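Local coordinates for protein peroxidase (Cellulomonas bogoriensis 69B4 = DSM 16987, PDB 6QZO) that probably acts as a dye-decolorising (DyP-type) peroxidase, using its heme b cofactor to oxidise substrates with hydrogen peroxide, at residues Val30-Glu35 / Gly368-Gly373; His124-Phe129 / Val359-Phe364. All coordinates share one frame; numbering follows the deposited sequence.

In the fold
Both contacts bring early parts of the chain against its C-terminal part. The chain has the two ferredoxin-like halves of a DyP peroxidase, each with a four-stranded antiparallel sheet. Contact 2 sets a proline-rich loop of the N-terminal half, His-124 to Phe-129, on strand 356-366 of the C-terminal half. Just beyond that strand come Gly-368 to Gly-373, which contact 1 joins to the N-terminal loop Val-30 to Glu-35. The contact centres are about 29 Å apart. Contact 2 is the one near the cofactor: the side chain of Leu-126 is about 8 Å from the bound heme and from the side chain of Phe-328, a heme-binding residue. Contact 1 lies away from that site.

Contact 1 (Val30-Glu35 / Gly368-Gly373); sequences VPCHGE and GGWSAG
His-33 leans its imidazole edge onto the indole face of Trp-370, and its side chain traces the contact. The CB lies 3.4 Å from Trp-370 O, and CG continues past that same oxygen. With CG anti to the carbonyl carbon (chi1 -61°), the ring swings toward the indole, where CD2 meets both Trp-370 O at 3.4 Å and Trp-370 NE1 at 3.5 Å. The planes stand at 88°, an offset edge-to-face pair. At the tip, His-33 NE2 lies 3.6 Å from Trp-370 NE1 and hydrogen-bonds to Glu-76, whose OE2 also takes a bond from Trp-370 NE1; one carboxylate oxygen thus ties both rings together, a role suited to two aromatics bearing ring nitrogens. The small Cys-32 places SG over the centre of one imidazole face, 3.9 Å above the plane, while Ala-372 N lies over the opposite face. The sulfur also sits obliquely beside the indole.

The backbones are joined directly as well. Gly-34 N donates to Trp-370 O at 3.2 Å, and Gly-369 N donates to Glu-35 O at 3.0 Å, approaching from above the carbonyl plane. With no CB on Gly-369 to strike Gly-34 O, its CA comes within 3.3 Å of that oxygen. An offset edge-to-face His-Trp pair with a Cys sulfur-aromatic contact thus fastens the N-terminal loop to the loop after strand 356-366, both rings bonded to Glu-76 of helix 61-78.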
loop_
_atom_site.group_PDB
_atom_site.type_symbol
_atom_site.label_atom_id
_atom_site.label_comp_id
_atom_site.label_asym_id
_atom_site.label_seq_id
_atom_site.Cartn_x
_atom_site.Cartn_y
_atom_site.Cartn_z
ATOM N N VAL A 30 -2.169 15.996 -14.287
ATOM C CA VAL A 30 -1.180 15.692 -15.360
ATOM C C VAL A 30 -1.958 15.442 -16.642
ATOM O O VAL A 30 -2.765 14.513 -16.678
ATOM C CB VAL A 30 -0.294 14.484 -15.025
ATOM C CG1 VAL A 30 0.531 14.045 -16.238
ATOM C CG2 VAL A 30 0.581 14.748 -13.798
ATOM N N PRO A 31 -1.724 16.229 -17.729
ATOM C CA PRO A 31 -2.490 16.067 -18.961
ATOM C C PRO A 31 -2.297 14.644 -19.499
ATOM O O PRO A 31 -1.166 14.158 -19.505
ATOM C CB PRO A 31 -1.925 17.127 -19.923
ATOM C CG PRO A 31 -1.296 18.149 -18.983
ATOM C CD PRO A 31 -0.749 17.327 -17.828
ATOM N N CYS A 32 -3.390 13.999 -19.889
ATOM C CA CYS A 32 -3.385 12.629 -20.456
ATOM C C CYS A 32 -3.207 12.681 -21.989
ATOM O O CYS A 32 -2.877 11.632 -22.560
ATOM C CB CYS A 32 -4.674 11.909 -20.080
ATOM S SG CYS A 32 -6.160 12.684 -20.770
ATOM N N HIS A 33 -3.375 13.862 -22.598
ATOM C CA HIS A 33 -3.199 14.109 -24.052
ATOM C C HIS A 33 -1.791 14.622 -24.362
ATOM O O HIS A 33 -1.275 15.476 -23.605
ATOM C CB HIS A 33 -4.230 15.118 -24.577
ATOM C CG HIS A 33 -5.635 14.656 -24.418
ATOM N ND1 HIS A 33 -6.578 15.403 -23.743
ATOM C CD2 HIS A 33 -6.246 13.520 -24.800
ATOM C CE1 HIS A 33 -7.723 14.753 -23.732
ATOM N NE2 HIS A 33 -7.549 13.591 -24.380
ATOM N N GLY A 34 -1.219 14.134 -25.456
ATOM C CA GLY A 34 0.041 14.648 -26.026
ATOM C C GLY A 34 0.557 13.721 -27.115
ATOM O O GLY A 34 -0.125 12.727 -27.411
ATOM N N GLU A 35 1.713 14.056 -27.692
ATOM C CA GLU A 35 2.528 13.196 -28.589
ATOM C C GLU A 35 2.672 11.808 -27.945
ATOM O O GLU A 35 2.568 10.807 -28.676
ATOM C CB GLU A 35 3.886 13.874 -28.857
ATOM C CG GLU A 35 4.726 13.185 -29.923
ATOM C CD GLU A 35 5.907 13.978 -30.466
ATOM O OE1 GLU A 35 6.264 14.993 -29.863
ATOM O OE2 GLU A 35 6.554 13.491 -31.414
ATOM N N GLY A 368 1.452 5.288 -28.803
ATOM C CA GLY A 368 1.726 6.724 -28.684
ATOM C C GLY A 368 0.574 7.387 -27.968
ATOM O O GLY A 368 -0.377 6.676 -27.624
ATOM N N GLY A 369 0.674 8.691 -27.743
ATOM C CA GLY A 369 -0.389 9.492 -27.124
ATOM C C GLY A 369 -1.536 9.737 -28.097
ATOM O O GLY A 369 -1.525 9.166 -29.224
ATOM N N TRP A 370 -2.492 10.558 -27.659
ATOM C CA TRP A 370 -3.726 10.891 -28.402
ATOM C C TRP A 370 -4.206 12.271 -27.954
ATOM O O TRP A 370 -3.713 12.755 -26.907
ATOM C CB TRP A 370 -4.779 9.789 -28.211
ATOM C CG TRP A 370 -5.554 9.841 -26.933
ATOM C CD1 TRP A 370 -6.797 10.384 -26.754
ATOM C CD2 TRP A 370 -5.190 9.249 -25.674
ATOM N NE1 TRP A 370 -7.207 10.217 -25.456
ATOM C CE2 TRP A 370 -6.249 9.515 -24.769
ATOM C CE3 TRP A 370 -4.065 8.558 -25.204
ATOM C CZ2 TRP A 370 -6.209 9.115 -23.434
ATOM C CZ3 TRP A 370 -4.032 8.154 -23.887
ATOM C CH2 TRP A 370 -5.088 8.439 -23.014
ATOM N N SER A 371 -5.086 12.870 -28.762
ATOM C CA SER A 371 -5.679 14.216 -28.570
ATOM C C SER A 371 -7.182 14.079 -28.365
ATOM O O SER A 371 -7.729 13.010 -28.693
ATOM C CB SER A 371 -5.394 15.103 -29.751
ATOM O OG SER A 371 -4.003 15.326 -29.861
ATOM N N ALA A 372 -7.807 15.142 -27.866
ATOM C CA ALA A 372 -9.267 15.225 -27.642
ATOM C C ALA A 372 -9.974 14.630 -28.863
ATOM O O ALA A 372 -9.709 15.127 -29.961
ATOM C CB ALA A 372 -9.653 16.666 -27.407
ATOM N N GLY A 373 -10.784 13.578 -28.682
ATOM C CA GLY A 373 -11.587 12.964 -29.756
ATOM C C GLY A 373 -10.959 11.713 -30.357
ATOM O O GLY A 373 -11.634 11.038 -31.126
#

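Contact 2 (His124-Phe129 / Val359-Phe364); sequences HPLPPF and VGSAVF
The flat carbonyl group of His-124 presses its oxygen against Val-363, 3.3 Å from CG2, while the imidazole of the same residue turns back to its own loop. There His-124 ND1 donates a nearly straight hydrogen bond to Pro-125 O, at 2.7 Å. The acceptor lies in the imidazole plane, at the ring edge, whereas the donor stands above the plane of the Pro-125 carbonyl. A second ring nitrogen, NE2, is hydrogen-bonded to Asp-336, so both ends of the imidazole are engaged and its rotation is fixed. Farther along the loop, the Phe-129 ring carries Pro-127 C over one face, displaced toward the rim.

Leu-126 provides the apolar half of the contact. Its side chain crosses that of Val-363 at about a right angle, with CG 3.9 Å from Val-363 CG2. Its CD1 branch reaches the other way, to 3.4 Å from Ser-361 OG. Val-363 turns CG2 to the loop because that methyl lies anti to its carbonyl carbon, CG1 being anti to the backbone N (chi1 -174°). A compact, beta-branched valine suits this strand position, and the short serine lets Leu-126 CD1 settle against its hydroxyl, itself hydrogen-bonded to Arg-234.

Residues 361 and 363 face the loop, which thus covers this face of strand 356-366. The strand's backbone bonds to Asp-135 and Asp-140 on one side and to strand 229-238 on the other, where a classic beta bulge sets Val-359 and Gly-360 opposite Arg-235. Leu-126 and Val-363 both touch Val-335 of helix 335-338, while Leu-126 and Phe-129 reach helix 340-348, so a loop of the N-terminal ferredoxin-like half packs against strand and helices of the C-terminal one.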
loop_
_atom_site.group_PDB
_atom_site.type_symbol
_atom_site.label_atom_id
_atom_site.label_comp_id
_atom_site.label_asym_id
_atom_site.label_seq_id
_atom_site.Cartn_x
_atom_site.Cartn_y
_atom_site.Cartn_z
ATOM N N HIS A 124 7.314 -10.036 -27.295
ATOM C CA HIS A 124 7.347 -11.459 -26.875
ATOM C C HIS A 124 7.943 -11.509 -25.473
ATOM O O HIS A 124 8.650 -10.588 -25.074
ATOM C CB HIS A 124 8.145 -12.314 -27.890
ATOM C CG HIS A 124 9.566 -11.889 -28.045
ATOM N ND1 HIS A 124 10.482 -12.018 -27.030
ATOM C CD2 HIS A 124 10.237 -11.335 -29.065
ATOM C CE1 HIS A 124 11.660 -11.543 -27.411
ATOM N NE2 HIS A 124 11.539 -11.117 -28.656
ATOM N N PRO A 125 7.679 -12.565 -24.670
ATOM C CA PRO A 125 8.346 -12.698 -23.367
ATOM C C PRO A 125 9.868 -12.606 -23.523
ATOM O O PRO A 125 10.390 -13.026 -24.546
ATOM C CB PRO A 125 7.932 -14.096 -22.894
ATOM C CG PRO A 125 6.604 -14.355 -23.625
ATOM C CD PRO A 125 6.725 -13.653 -24.958
ATOM N N LEU A 126 10.560 -12.053 -22.527
ATOM C CA LEU A 126 12.045 -12.055 -22.532
ATOM C C LEU A 126 12.503 -13.498 -22.686
ATOM O O LEU A 126 11.787 -14.417 -22.300
ATOM C CB LEU A 126 12.559 -11.426 -21.234
ATOM C CG LEU A 126 12.224 -9.944 -21.056
ATOM C CD1 LEU A 126 12.674 -9.472 -19.687
ATOM C CD2 LEU A 126 12.863 -9.096 -22.131
ATOM N N PRO A 127 13.683 -13.754 -23.289
ATOM C CA PRO A 127 14.237 -15.107 -23.305
ATOM C C PRO A 127 14.511 -15.541 -21.867
ATOM O O PRO A 127 14.656 -14.693 -20.999
ATOM C CB PRO A 127 15.512 -14.990 -24.160
ATOM C CG PRO A 127 15.866 -13.532 -24.149
ATOM C CD PRO A 127 14.563 -12.779 -23.955
ATOM N N PRO A 128 14.628 -16.851 -21.575
ATOM C CA PRO A 128 14.878 -17.303 -20.204
ATOM C C PRO A 128 16.333 -17.018 -19.786
ATOM O O PRO A 128 17.222 -17.040 -20.624
ATOM C CB PRO A 128 14.596 -18.812 -20.259
ATOM C CG PRO A 128 14.920 -19.198 -21.702
ATOM C CD PRO A 128 14.582 -17.967 -22.543
ATOM N N PHE A 129 16.535 -16.721 -18.504
ATOM C CA PHE A 129 17.865 -16.478 -17.892
ATOM C C PHE A 129 18.063 -17.473 -16.748
ATOM O O PHE A 129 17.062 -17.821 -16.093
ATOM C CB PHE A 129 17.965 -15.025 -17.427
ATOM C CG PHE A 129 17.858 -14.045 -18.564
ATOM C CD1 PHE A 129 18.909 -13.906 -19.450
ATOM C CD2 PHE A 129 16.710 -13.288 -18.773
ATOM C CE1 PHE A 129 18.808 -13.055 -20.537
ATOM C CE2 PHE A 129 16.634 -12.395 -19.831
ATOM C CZ PHE A 129 17.683 -12.286 -20.716
ATOM N N VAL A 359 10.971 -12.938 -10.103
ATOM C CA VAL A 359 9.809 -13.854 -9.870
ATOM C C VAL A 359 8.668 -13.528 -10.845
ATOM O O VAL A 359 7.697 -14.308 -10.871
ATOM C CB VAL A 359 9.353 -13.837 -8.401
ATOM C CG1 VAL A 359 10.449 -14.392 -7.501
ATOM C CG2 VAL A 359 8.918 -12.457 -7.927
ATOM N N GLY A 360 8.801 -12.477 -11.653
ATOM C CA GLY A 360 7.794 -12.091 -12.656
ATOM C C GLY A 360 8.416 -11.350 -13.820
ATOM O O GLY A 360 9.333 -10.552 -13.572
ATOM N N SER A 361 7.914 -11.600 -15.037
ATOM C CA SER A 361 8.392 -10.961 -16.289
ATOM C C SER A 361 7.215 -10.726 -17.235
ATOM O O SER A 361 6.452 -11.699 -17.537
ATOM C CB SER A 361 9.453 -11.778 -16.970
ATOM O OG SER A 361 10.188 -10.951 -17.883
ATOM N N ALA A 362 7.074 -9.485 -17.722
ATOM C CA ALA A 362 6.056 -9.125 -18.721
ATOM C C ALA A 362 6.621 -8.076 -19.676
ATOM O O ALA A 362 7.314 -7.136 -19.205
ATOM C CB ALA A 362 4.844 -8.635 -18.007
ATOM N N VAL A 363 6.324 -8.244 -20.967
ATOM C CA VAL A 363 6.711 -7.286 -22.038
ATOM C C VAL A 363 5.432 -6.769 -22.680
ATOM O O VAL A 363 4.537 -7.591 -22.926
ATOM C CB VAL A 363 7.635 -7.949 -23.078
ATOM C CG1 VAL A 363 8.139 -6.943 -24.082
ATOM C CG2 VAL A 363 8.787 -8.665 -22.396
ATOM N N PHE A 364 5.364 -5.459 -22.917
ATOM C CA PHE A 364 4.194 -4.778 -23.529
ATOM C C PHE A 364 4.680 -3.749 -24.545
ATOM O O PHE A 364 5.773 -3.155 -24.364
ATOM C CB PHE A 364 3.340 -4.079 -22.473
ATOM C CG PHE A 364 2.845 -5.010 -21.402
ATOM C CD1 PHE A 364 1.690 -5.744 -21.582
ATOM C CD2 PHE A 364 3.556 -5.177 -20.229
ATOM C CE1 PHE A 364 1.246 -6.616 -20.599
ATOM C CE2 PHE A 364 3.104 -6.049 -19.257
ATOM C CZ PHE A 364 1.958 -6.761 -19.439
#